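Local coordinates for protein fiber (Bovine adenovirus 4, PDB 4UE0) that forms the trimeric head domain at the tip of the viral fibre and probably attaches the virion to a receptor on the host cell, at residues F70-P79 / L105-A116; F54-F64 / S91-I99. All blocks are in the same frame, centred on the assembly; numbering follows the deposited sequence. Where two conformers were deposited one is given.

Interaction 1 (F70-P79 / L105-A116); sequences FYASCTQQLP and LEPNIMVSAWTA
The side-chain amide of Q76 is gripped by three hydrogen bonds from the 105-116 segment. E106 N donates to an in-plane lone pair of Q76 OE1 at 2.8 Å. Q76 NE2 reaches a lone pair of E106 O at 2.9 Å, and I109 O from above that carbonyl's plane. With both acceptors close to the amide plane, the group can hardly rotate. It clasps the type II turn E106-I109, and the extended chain beyond CG carries it there past V111 CG2. Beside it a water joins Q77 N to M110 O.

S112 and T75 pair reciprocally: T75 N donates to S112 OG (2.9 Å), and S112 N donates to T75 O (3.0 Å). Beyond them the side-chain contacts are mainly apolar. C74 SG touches V111 CG1 at 3.4 Å and stands obliquely to the W114 indole, while A72 CB meets W114 CE3 at 3.8 Å; a second water joins S73 O to A113 O.

T75 OG1 bonds to Y71 OH of a second subunit. Side-chain bonds, waters and a single backbone bond, not a continuous ladder, thus join strand 70-77, outermost in its sheet within this chain, to the segment entering strand 114-120 of the sandwich's other sheet.

Interaction 2 (F54-F64 / S91-I99); sequences FQADSGLESIF and SKKQSIISI
S91 brings its backbone to the F64 ring, and K92 then lays its aliphatic chain across that ring. K92 CB sits over one face, 4.2 Å from the F64 ring centroid, a CH-pi contact, and CE comes against F64 CB at 3.7 Å. Bends at chi3 (84°) and chi4 (69°) turn the ammonium back, so that K92 NZ donates to Q94 O at 2.8 Å, within the hairpin. E61 OE2 lies farther off, in a long salt bridge with the same nitrogen, and that carboxylate oxygen approaches S95 CA.

The type II' turn K93-I96 brings S95 round to the other strand. S95 O takes a short, nearly straight bond from A56 N (2.7 Å, 171° at the hydrogen), the last rung before the chain leaves for helix 58-61. I96 faces Q55 as a non-hydrogen-bonded pair, on the side of the sheet where CD1 of I96 lies against Q55 CB.

I97 pairs with F54 by two backbone bonds and fills the angle between strand and helix. Its CB stands over one face of the F54 ring, the two side chains running alongside one another, while CD1 packs tightly against A56 CB (3.3 Å) and L60 CG (3.5 Å) and meets F64 CE1. I99 CD1 touches the edge of the F54 ring near its plane.

D57 caps the helix, its OD2 accepting from L60 N, and OD1 forms a salt bridge with R12. Helix 58-61 lies on the connection between the two outermost strands of one sheet, with L60 packed on W25 and L38 of the other. This is one end of a beta-sandwich, an apolar cluster (F54, I97, L60, F64) inside and polar groups at its rim, in keeping with the antiparallel design of adenovirus fibre heads.

Interactions 1 and 2 lie on opposite sides of the chain's centre, their own centres about 21 Å apart, yet both reach one antiparallel sheet: interaction 2 holds its outermost strand 51-55 to 96-101, and interaction 1 sets its other outermost strand, 70-77, against the 105-116 segment, which runs into strand 114-120 of the second sheet. They meet at F70, whose CD1 lies 3.7 Å from F64 CE2, the two rings edge-to-face, and whose CZ packs 3.5 Å from I63 O. I90, in strand 83-93, touches both W114 and I97. Their settings differ: the 70-79/105-116 contact meets both other subunits of the trimer, whereas no other chain of the assembly touches the 54-64/91-99 contact.

Interaction 1 (F70-P79 / L105-A116)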
loop_
_atom_site.group_PDB
_atom_site.type_symbol
_atom_site.label_atom_id
_atom_site.label_comp_id
_atom_site.label_asym_id
_atom_site.label_seq_id
_atom_site.Cartn_x
_atom_site.Cartn_y
_atom_site.Cartn_z
ATOM N N PHE A 70 -5.403 14.239 0.628
ATOM C CA PHE A 70 -4.765 12.947 0.475
ATOM C C PHE A 70 -5.567 12.111 -0.524
ATOM O O PHE A 70 -6.798 12.152 -0.522
ATOM C CB PHE A 70 -4.699 12.218 1.803
ATOM C CG PHE A 70 -3.805 12.856 2.821
ATOM C CD1 PHE A 70 -4.286 13.789 3.728
ATOM C CD2 PHE A 70 -2.479 12.467 2.929
ATOM C CE1 PHE A 70 -3.443 14.363 4.660
ATOM C CE2 PHE A 70 -1.649 13.029 3.886
ATOM C CZ PHE A 70 -2.128 13.974 4.740
ATOM N N TYR A 71 -4.849 11.337 -1.351
ATOM C CA TYR A 71 -5.492 10.441 -2.308
ATOM C C TYR A 71 -4.849 9.062 -2.193
ATOM O O TYR A 71 -3.649 8.900 -2.346
ATOM C CB TYR A 71 -5.390 10.976 -3.772
ATOM C CG TYR A 71 -5.965 9.989 -4.741
ATOM C CD1 TYR A 71 -7.345 9.721 -4.780
ATOM C CD2 TYR A 71 -5.141 9.204 -5.501
ATOM C CE1 TYR A 71 -7.862 8.715 -5.549
ATOM C CE2 TYR A 71 -5.648 8.191 -6.303
ATOM C CZ TYR A 71 -7.010 7.905 -6.293
ATOM O OH TYR A 71 -7.530 6.869 -7.024
ATOM N N ALA A 72 -5.689 8.044 -1.986
ATOM C CA ALA A 72 -5.270 6.648 -1.911
ATOM C C ALA A 72 -6.290 5.786 -2.627
ATOM O O ALA A 72 -7.251 6.293 -3.204
ATOM C CB ALA A 72 -5.101 6.218 -0.461
ATOM N N SER A 73 -6.104 4.470 -2.636
ATOM C CA SER A 73 -7.092 3.557 -3.173
ATOM C C SER A 73 -7.270 2.372 -2.253
ATOM O O SER A 73 -6.406 2.064 -1.419
ATOM C CB SER A 73 -6.763 3.075 -4.581
ATOM O OG SER A 73 -5.666 2.189 -4.543
ATOM N N CYS A 74 -8.401 1.716 -2.396
ATOM C CA CYS A 74 -8.711 0.501 -1.680
ATOM C C CYS A 74 -9.572 -0.371 -2.545
ATOM O O CYS A 74 -9.990 0.040 -3.635
ATOM C CB CYS A 74 -9.375 0.829 -0.334
ATOM S SG CYS A 74 -10.982 1.594 -0.475
ATOM N N THR A 75 -9.862 -1.591 -2.074
ATOM C CA THR A 75 -10.662 -2.530 -2.845
ATOM C C THR A 75 -11.675 -3.243 -1.964
ATOM O O THR A 75 -11.550 -3.317 -0.751
ATOM C CB THR A 75 -9.798 -3.598 -3.550
ATOM O OG1 THR A 75 -9.226 -4.493 -2.585
ATOM C CG2 THR A 75 -8.709 -2.972 -4.432
ATOM N N GLN A 76 -12.664 -3.797 -2.658
ATOM C CA GLN A 76 -13.526 -4.847 -2.102
ATOM C C GLN A 76 -13.598 -6.008 -3.097
ATOM O O GLN A 76 -13.553 -5.808 -4.308
ATOM C CB GLN A 76 -14.957 -4.364 -1.865
ATOM C CG GLN A 76 -15.081 -3.344 -0.755
ATOM C CD GLN A 76 -16.510 -2.905 -0.595
ATOM O OE1 GLN A 76 -17.135 -2.403 -1.537
ATOM N NE2 GLN A 76 -17.078 -3.119 0.586
ATOM N N GLN A 77 -13.685 -7.208 -2.555
ATOM C CA GLN A 77 -13.862 -8.427 -3.338
ATOM C C GLN A 77 -15.319 -8.810 -3.287
ATOM O O GLN A 77 -15.861 -9.087 -2.215
ATOM C CB GLN A 77 -12.991 -9.525 -2.771
ATOM C CG GLN A 77 -13.132 -10.847 -3.492
ATOM C CD GLN A 77 -12.146 -11.874 -3.039
ATOM O OE1 GLN A 77 -10.981 -11.589 -2.895
ATOM N NE2 GLN A 77 -12.610 -13.092 -2.852
ATOM N N LEU A 78 -15.948 -8.773 -4.459
ATOM C CA LEU A 78 -17.383 -9.003 -4.569
ATOM C C LEU A 78 -17.682 -10.488 -4.486
ATOM O O LEU A 78 -16.793 -11.321 -4.620
ATOM C CB LEU A 78 -17.904 -8.399 -5.858
ATOM C CG LEU A 78 -18.175 -6.900 -5.849
ATOM C CD1 LEU A 78 -17.549 -6.099 -4.723
ATOM C CD2 LEU A 78 -17.760 -6.319 -7.187
ATOM N N PRO A 79 -18.945 -10.836 -4.236
ATOM C CA PRO A 79 -19.260 -12.255 -4.073
ATOM C C PRO A 79 -18.855 -13.160 -5.255
ATOM O O PRO A 79 -18.527 -14.328 -5.034
ATOM C CB PRO A 79 -20.772 -12.249 -3.896
ATOM C CG PRO A 79 -21.064 -10.916 -3.290
ATOM C CD PRO A 79 -20.112 -9.978 -3.963
ATOM N N LEU A 105 -19.626 2.103 -1.522
ATOM C CA LEU A 105 -19.091 0.826 -1.091
ATOM C C LEU A 105 -20.201 -0.244 -1.057
ATOM O O LEU A 105 -21.383 0.054 -0.903
ATOM C CB LEU A 105 -18.452 0.971 0.293
ATOM C CG LEU A 105 -17.302 1.960 0.388
ATOM C CD1 LEU A 105 -16.859 2.096 1.836
ATOM C CD2 LEU A 105 -16.136 1.515 -0.444
ATOM N N GLU A 106 -19.811 -1.501 -1.244
ATOM C CA GLU A 106 -20.735 -2.613 -1.074
ATOM C C GLU A 106 -20.925 -2.889 0.411
ATOM O O GLU A 106 -19.946 -3.080 1.137
ATOM C CB GLU A 106 -20.200 -3.890 -1.710
ATOM C CG GLU A 106 -19.915 -3.769 -3.188
ATOM C CD GLU A 106 -21.169 -3.600 -3.999
ATOM O OE1 GLU A 106 -22.193 -4.235 -3.674
ATOM O OE2 GLU A 106 -21.130 -2.833 -4.977
ATOM N N PRO A 107 -22.173 -2.974 0.882
ATOM C CA PRO A 107 -22.362 -3.320 2.280
ATOM C C PRO A 107 -21.834 -4.709 2.644
ATOM O O PRO A 107 -21.968 -5.642 1.868
ATOM C CB PRO A 107 -23.896 -3.304 2.436
ATOM C CG PRO A 107 -24.415 -2.470 1.304
ATOM C CD PRO A 107 -23.453 -2.737 0.192
ATOM N N ASN A 108 -21.305 -4.830 3.851
ATOM C CA ASN A 108 -20.993 -6.129 4.460
ATOM C C ASN A 108 -19.893 -6.920 3.745
ATOM O O ASN A 108 -19.838 -8.136 3.833
ATOM C CB ASN A 108 -22.270 -6.964 4.646
ATOM C CG ASN A 108 -23.353 -6.173 5.350
ATOM O OD1 ASN A 108 -24.500 -6.061 4.870
ATOM N ND2 ASN A 108 -22.979 -5.566 6.450
ATOM N N ILE A 109 -19.012 -6.191 3.075
ATOM C CA ILE A 109 -17.839 -6.761 2.467
ATOM C C ILE A 109 -16.636 -5.957 2.957
ATOM O O ILE A 109 -16.653 -4.726 2.967
ATOM C CB ILE A 109 -17.922 -6.705 0.913
ATOM C CG1 ILE A 109 -19.075 -7.569 0.424
ATOM C CG2 ILE A 109 -16.577 -7.118 0.311
ATOM C CD1 ILE A 109 -19.226 -7.580 -1.076
ATOM N N MET A 110 -15.574 -6.648 3.346
ATOM C CA MET A 110 -14.405 -5.979 3.858
ATOM C C MET A 110 -13.751 -5.068 2.811
ATOM O O MET A 110 -13.642 -5.432 1.648
ATOM C CB MET A 110 -13.373 -7.005 4.326
ATOM C CG MET A 110 -12.313 -6.420 5.243
ATOM S SD MET A 110 -12.905 -5.936 6.893
ATOM C CE MET A 110 -13.230 -7.547 7.583
ATOM N N VAL A 111 -13.297 -3.908 3.252
ATOM C CA VAL A 111 -12.532 -2.951 2.447
ATOM C C VAL A 111 -11.083 -3.085 2.886
ATOM O O VAL A 111 -10.799 -3.089 4.091
ATOM C CB VAL A 111 -13.016 -1.517 2.672
ATOM C CG1 VAL A 111 -12.191 -0.523 1.882
ATOM C CG2 VAL A 111 -14.488 -1.361 2.311
ATOM N N SER A 112 -10.164 -3.183 1.911
ATOM C CA SER A 112 -8.751 -3.311 2.257
ATOM C C SER A 112 -8.191 -2.055 2.942
ATOM O O SER A 112 -8.649 -0.945 2.716
ATOM C CB SER A 112 -7.934 -3.615 1.014
ATOM O OG SER A 112 -8.131 -2.650 -0.001
ATOM N N ALA A 113 -7.177 -2.267 3.796
ATOM C CA ALA A 113 -6.433 -1.194 4.392
ATOM C C ALA A 113 -5.750 -0.358 3.305
ATOM O O ALA A 113 -5.365 -0.846 2.248
ATOM C CB ALA A 113 -5.385 -1.767 5.315
ATOM N N TRP A 114 -5.554 0.915 3.609
ATOM C CA TRP A 114 -4.906 1.830 2.670
ATOM C C TRP A 114 -4.014 2.777 3.404
ATOM O O TRP A 114 -4.150 3.025 4.596
ATOM C CB TRP A 114 -5.943 2.592 1.818
ATOM C CG TRP A 114 -7.007 3.321 2.587
ATOM C CD1 TRP A 114 -8.263 2.879 2.838
ATOM C CD2 TRP A 114 -6.931 4.642 3.156
ATOM N NE1 TRP A 114 -8.974 3.828 3.504
ATOM C CE2 TRP A 114 -8.168 4.909 3.738
ATOM C CE3 TRP A 114 -5.921 5.609 3.247
ATOM C CZ2 TRP A 114 -8.421 6.092 4.431
ATOM C CZ3 TRP A 114 -6.165 6.758 3.959
ATOM C CH2 TRP A 114 -7.410 6.991 4.535
ATOM N N THR A 115 -3.098 3.353 2.635
ATOM C CA THR A 115 -2.201 4.357 3.133
ATOM C C THR A 115 -2.018 5.462 2.100
ATOM O O THR A 115 -1.843 5.167 0.932
ATOM C CB THR A 115 -0.765 3.812 3.418
ATOM O OG1 THR A 115 -0.804 2.794 4.420
ATOM C CG2 THR A 115 0.171 4.950 3.882
ATOM N N ALA A 116 -2.001 6.696 2.570
ATOM C CA ALA A 116 -1.737 7.871 1.750
ATOM C C ALA A 116 -0.504 8.574 2.271
ATOM O O ALA A 116 -0.225 8.559 3.479
ATOM C CB ALA A 116 -2.913 8.843 1.786
HETATM O O HOH W 1 -5.062 -0.120 -0.350
HETATM O O HOH W 2 -13.142 -7.715 0.321
#

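Interaction 2 (F54-F64 / S91-I99)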
loop_
_atom_site.group_PDB
_atom_site.type_symbol
_atom_site.label_atom_id
_atom_site.label_comp_id
_atom_site.label_asym_id
_atom_site.label_seq_id
_atom_site.Cartn_x
_atom_site.Cartn_y
_atom_site.Cartn_z
ATOM N N PHE A 54 -16.176 13.000 10.182
ATOM C CA PHE A 54 -16.079 13.058 11.615
ATOM C C PHE A 54 -15.301 14.307 12.003
ATOM O O PHE A 54 -14.647 14.944 11.182
ATOM C CB PHE A 54 -15.393 11.791 12.169
ATOM C CG PHE A 54 -14.005 11.580 11.641
ATOM C CD1 PHE A 54 -13.797 10.949 10.414
ATOM C CD2 PHE A 54 -12.917 12.024 12.369
ATOM C CE1 PHE A 54 -12.520 10.776 9.932
ATOM C CE2 PHE A 54 -11.646 11.850 11.903
ATOM C CZ PHE A 54 -11.444 11.227 10.690
ATOM N N GLN A 55 -15.362 14.619 13.281
ATOM C CA GLN A 55 -14.669 15.777 13.809
ATOM C C GLN A 55 -13.302 15.324 14.303
ATOM O O GLN A 55 -13.175 14.364 15.078
ATOM C CB GLN A 55 -15.503 16.448 14.894
ATOM C CG GLN A 55 -15.110 17.874 15.215
ATOM C CD GLN A 55 -16.101 18.510 16.168
ATOM O OE1 GLN A 55 -17.091 17.886 16.569
ATOM N NE2 GLN A 55 -15.846 19.753 16.532
ATOM N N ALA A 56 -12.274 16.013 13.824
ATOM C CA ALA A 56 -10.910 15.594 14.063
ATOM C C ALA A 56 -10.450 16.051 15.383
ATOM O O ALA A 56 -10.819 17.129 15.836
ATOM C CB ALA A 56 -9.974 16.150 13.011
ATOM N N ASP A 57 -9.590 15.209 15.942
ATOM C CA ASP A 57 -8.756 15.511 17.087
ATOM C C ASP A 57 -7.519 16.320 16.642
ATOM O O ASP A 57 -7.155 16.370 15.449
ATOM C CB ASP A 57 -8.310 14.177 17.724
ATOM C CG ASP A 57 -7.737 13.184 16.683
ATOM O OD1 ASP A 57 -8.505 12.577 15.918
ATOM O OD2 ASP A 57 -6.515 13.034 16.640
ATOM N N SER A 58 -6.848 16.925 17.618
ATOM C CA SER A 58 -5.641 17.724 17.365
ATOM C C SER A 58 -4.556 16.980 16.564
ATOM O O SER A 58 -3.926 17.554 15.640
ATOM C CB SER A 58 -5.055 18.175 18.707
ATOM O OG SER A 58 -4.641 17.059 19.502
ATOM N N GLY A 59 -4.331 15.718 16.947
ATOM C CA GLY A 59 -3.293 14.912 16.327
ATOM C C GLY A 59 -3.559 14.790 14.835
ATOM O O GLY A 59 -2.730 15.115 13.991
ATOM N N LEU A 60 -4.754 14.351 14.500
ATOM C CA LEU A 60 -5.067 14.095 13.111
ATOM C C LEU A 60 -5.108 15.378 12.295
ATOM O O LEU A 60 -4.687 15.436 11.124
ATOM C CB LEU A 60 -6.396 13.388 13.054
ATOM C CG LEU A 60 -6.777 12.734 11.764
ATOM C CD1 LEU A 60 -5.694 11.837 11.158
ATOM C CD2 LEU A 60 -8.016 11.928 12.066
ATOM N N GLU A 61 -5.632 16.433 12.895
ATOM C CA GLU A 61 -5.699 17.676 12.166
ATOM C C GLU A 61 -4.291 18.118 11.741
ATOM O O GLU A 61 -4.165 18.830 10.742
ATOM C CB GLU A 61 -6.335 18.779 12.989
ATOM C CG GLU A 61 -7.850 18.824 13.017
ATOM C CD GLU A 61 -8.355 20.099 13.670
ATOM O OE1 GLU A 61 -8.095 20.273 14.875
ATOM O OE2 GLU A 61 -8.989 20.928 12.990
ATOM N N SER A 62 -3.251 17.720 12.499
ATOM C CA SER A 62 -1.887 18.212 12.272
ATOM C C SER A 62 -1.284 17.772 10.941
ATOM O O SER A 62 -0.287 18.363 10.513
ATOM C CB SER A 62 -0.964 17.848 13.460
ATOM O OG SER A 62 -0.591 16.464 13.534
ATOM N N ILE A 63 -1.854 16.756 10.287
ATOM C CA ILE A 63 -1.269 16.283 9.044
ATOM C C ILE A 63 -1.865 17.003 7.826
ATOM O O ILE A 63 -1.398 16.803 6.688
ATOM C CB ILE A 63 -1.374 14.737 8.868
ATOM C CG1 ILE A 63 -2.825 14.285 8.629
ATOM C CG2 ILE A 63 -0.727 13.993 10.031
ATOM C CD1 ILE A 63 -2.951 12.869 8.158
ATOM N N PHE A 64 -2.906 17.810 8.042
ATOM C CA PHE A 64 -3.572 18.507 6.936
ATOM C C PHE A 64 -2.989 19.901 6.773
ATOM O O PHE A 64 -3.622 20.903 7.059
ATOM C CB PHE A 64 -5.105 18.546 7.119
ATOM C CG PHE A 64 -5.760 17.185 7.014
ATOM C CD1 PHE A 64 -5.790 16.342 8.115
ATOM C CD2 PHE A 64 -6.316 16.717 5.811
ATOM C CE1 PHE A 64 -6.374 15.110 8.055
ATOM C CE2 PHE A 64 -6.896 15.461 5.752
ATOM C CZ PHE A 64 -6.912 14.656 6.874
ATOM N N SER A 91 -9.969 14.886 2.969
ATOM C CA SER A 91 -9.893 16.347 3.019
ATOM C C SER A 91 -10.373 16.855 4.395
ATOM O O SER A 91 -11.009 16.108 5.137
ATOM C CB SER A 91 -10.760 16.938 1.892
ATOM O OG SER A 91 -12.112 16.537 1.965
ATOM N N LYS A 92 -10.033 18.104 4.701
ATOM C CA LYS A 92 -10.459 18.737 5.932
ATOM C C LYS A 92 -11.067 20.099 5.609
ATOM O O LYS A 92 -10.538 20.860 4.786
ATOM C CB LYS A 92 -9.272 18.894 6.870
ATOM C CG LYS A 92 -9.634 19.465 8.220
ATOM C CD LYS A 92 -8.494 19.358 9.212
ATOM C CE LYS A 92 -7.527 20.510 9.079
ATOM N NZ LYS A 92 -8.135 21.793 9.535
ATOM N N LYS A 93 -12.190 20.398 6.254
ATOM C CA LYS A 93 -12.759 21.740 6.286
ATOM C C LYS A 93 -13.063 22.028 7.753
ATOM O O LYS A 93 -13.833 21.307 8.380
ATOM C CB LYS A 93 -14.004 21.858 5.410
ATOM C CG LYS A 93 -14.542 23.282 5.421
ATOM C CD LYS A 93 -15.791 23.508 4.582
ATOM C CE LYS A 93 -16.175 24.994 4.600
ATOM N NZ LYS A 93 -17.567 25.333 4.160
ATOM N N GLN A 94 -12.420 23.059 8.288
ATOM C CA GLN A 94 -12.424 23.361 9.718
ATOM C C GLN A 94 -11.931 22.113 10.418
ATOM O O GLN A 94 -10.891 21.593 10.037
ATOM C CB GLN A 94 -13.794 23.868 10.172
ATOM C CG GLN A 94 -14.205 25.096 9.379
ATOM C CD GLN A 94 -15.544 25.628 9.786
ATOM O OE1 GLN A 94 -16.591 25.183 9.299
ATOM N NE2 GLN A 94 -15.527 26.576 10.695
ATOM N N SER A 95 -12.666 21.613 11.390
ATOM C CA SER A 95 -12.271 20.445 12.147
ATOM C C SER A 95 -12.896 19.153 11.594
ATOM O O SER A 95 -12.682 18.093 12.172
ATOM C CB SER A 95 -12.620 20.661 13.625
ATOM O OG SER A 95 -14.004 20.958 13.773
ATOM N N ILE A 96 -13.608 19.234 10.468
ATOM C CA ILE A 96 -14.316 18.089 9.926
ATOM C C ILE A 96 -13.458 17.431 8.857
ATOM O O ILE A 96 -13.131 18.047 7.847
ATOM C CB ILE A 96 -15.673 18.468 9.287
ATOM C CG1 ILE A 96 -16.597 19.194 10.273
ATOM C CG2 ILE A 96 -16.374 17.217 8.732
ATOM C CD1 ILE A 96 -16.976 18.373 11.481
ATOM N N ILE A 97 -13.118 16.173 9.085
ATOM C CA ILE A 97 -12.440 15.354 8.086
ATOM C C ILE A 97 -13.472 14.558 7.304
ATOM O O ILE A 97 -14.379 13.947 7.898
ATOM C CB ILE A 97 -11.415 14.426 8.759
ATOM C CG1 ILE A 97 -10.364 15.300 9.452
ATOM C CG2 ILE A 97 -10.785 13.470 7.736
ATOM C CD1 ILE A 97 -9.249 14.576 10.157
ATOM N N SER A 98 -13.336 14.562 5.974
ATOM C CA SER A 98 -14.172 13.797 5.075
ATOM C C SER A 98 -13.313 12.827 4.262
ATOM O O SER A 98 -12.326 13.229 3.646
ATOM C CB SER A 98 -14.914 14.737 4.134
ATOM O OG SER A 98 -15.804 15.573 4.853
ATOM N N ILE A 99 -13.737 11.567 4.295
ATOM C CA ILE A 99 -13.163 10.485 3.512
ATOM C C ILE A 99 -14.193 10.161 2.446
ATOM O O ILE A 99 -15.260 9.624 2.744
ATOM C CB ILE A 99 -12.886 9.234 4.388
ATOM C CG1 ILE A 99 -11.929 9.561 5.542
ATOM C CG2 ILE A 99 -12.304 8.108 3.533
ATOM C CD1 ILE A 99 -11.837 8.495 6.597
#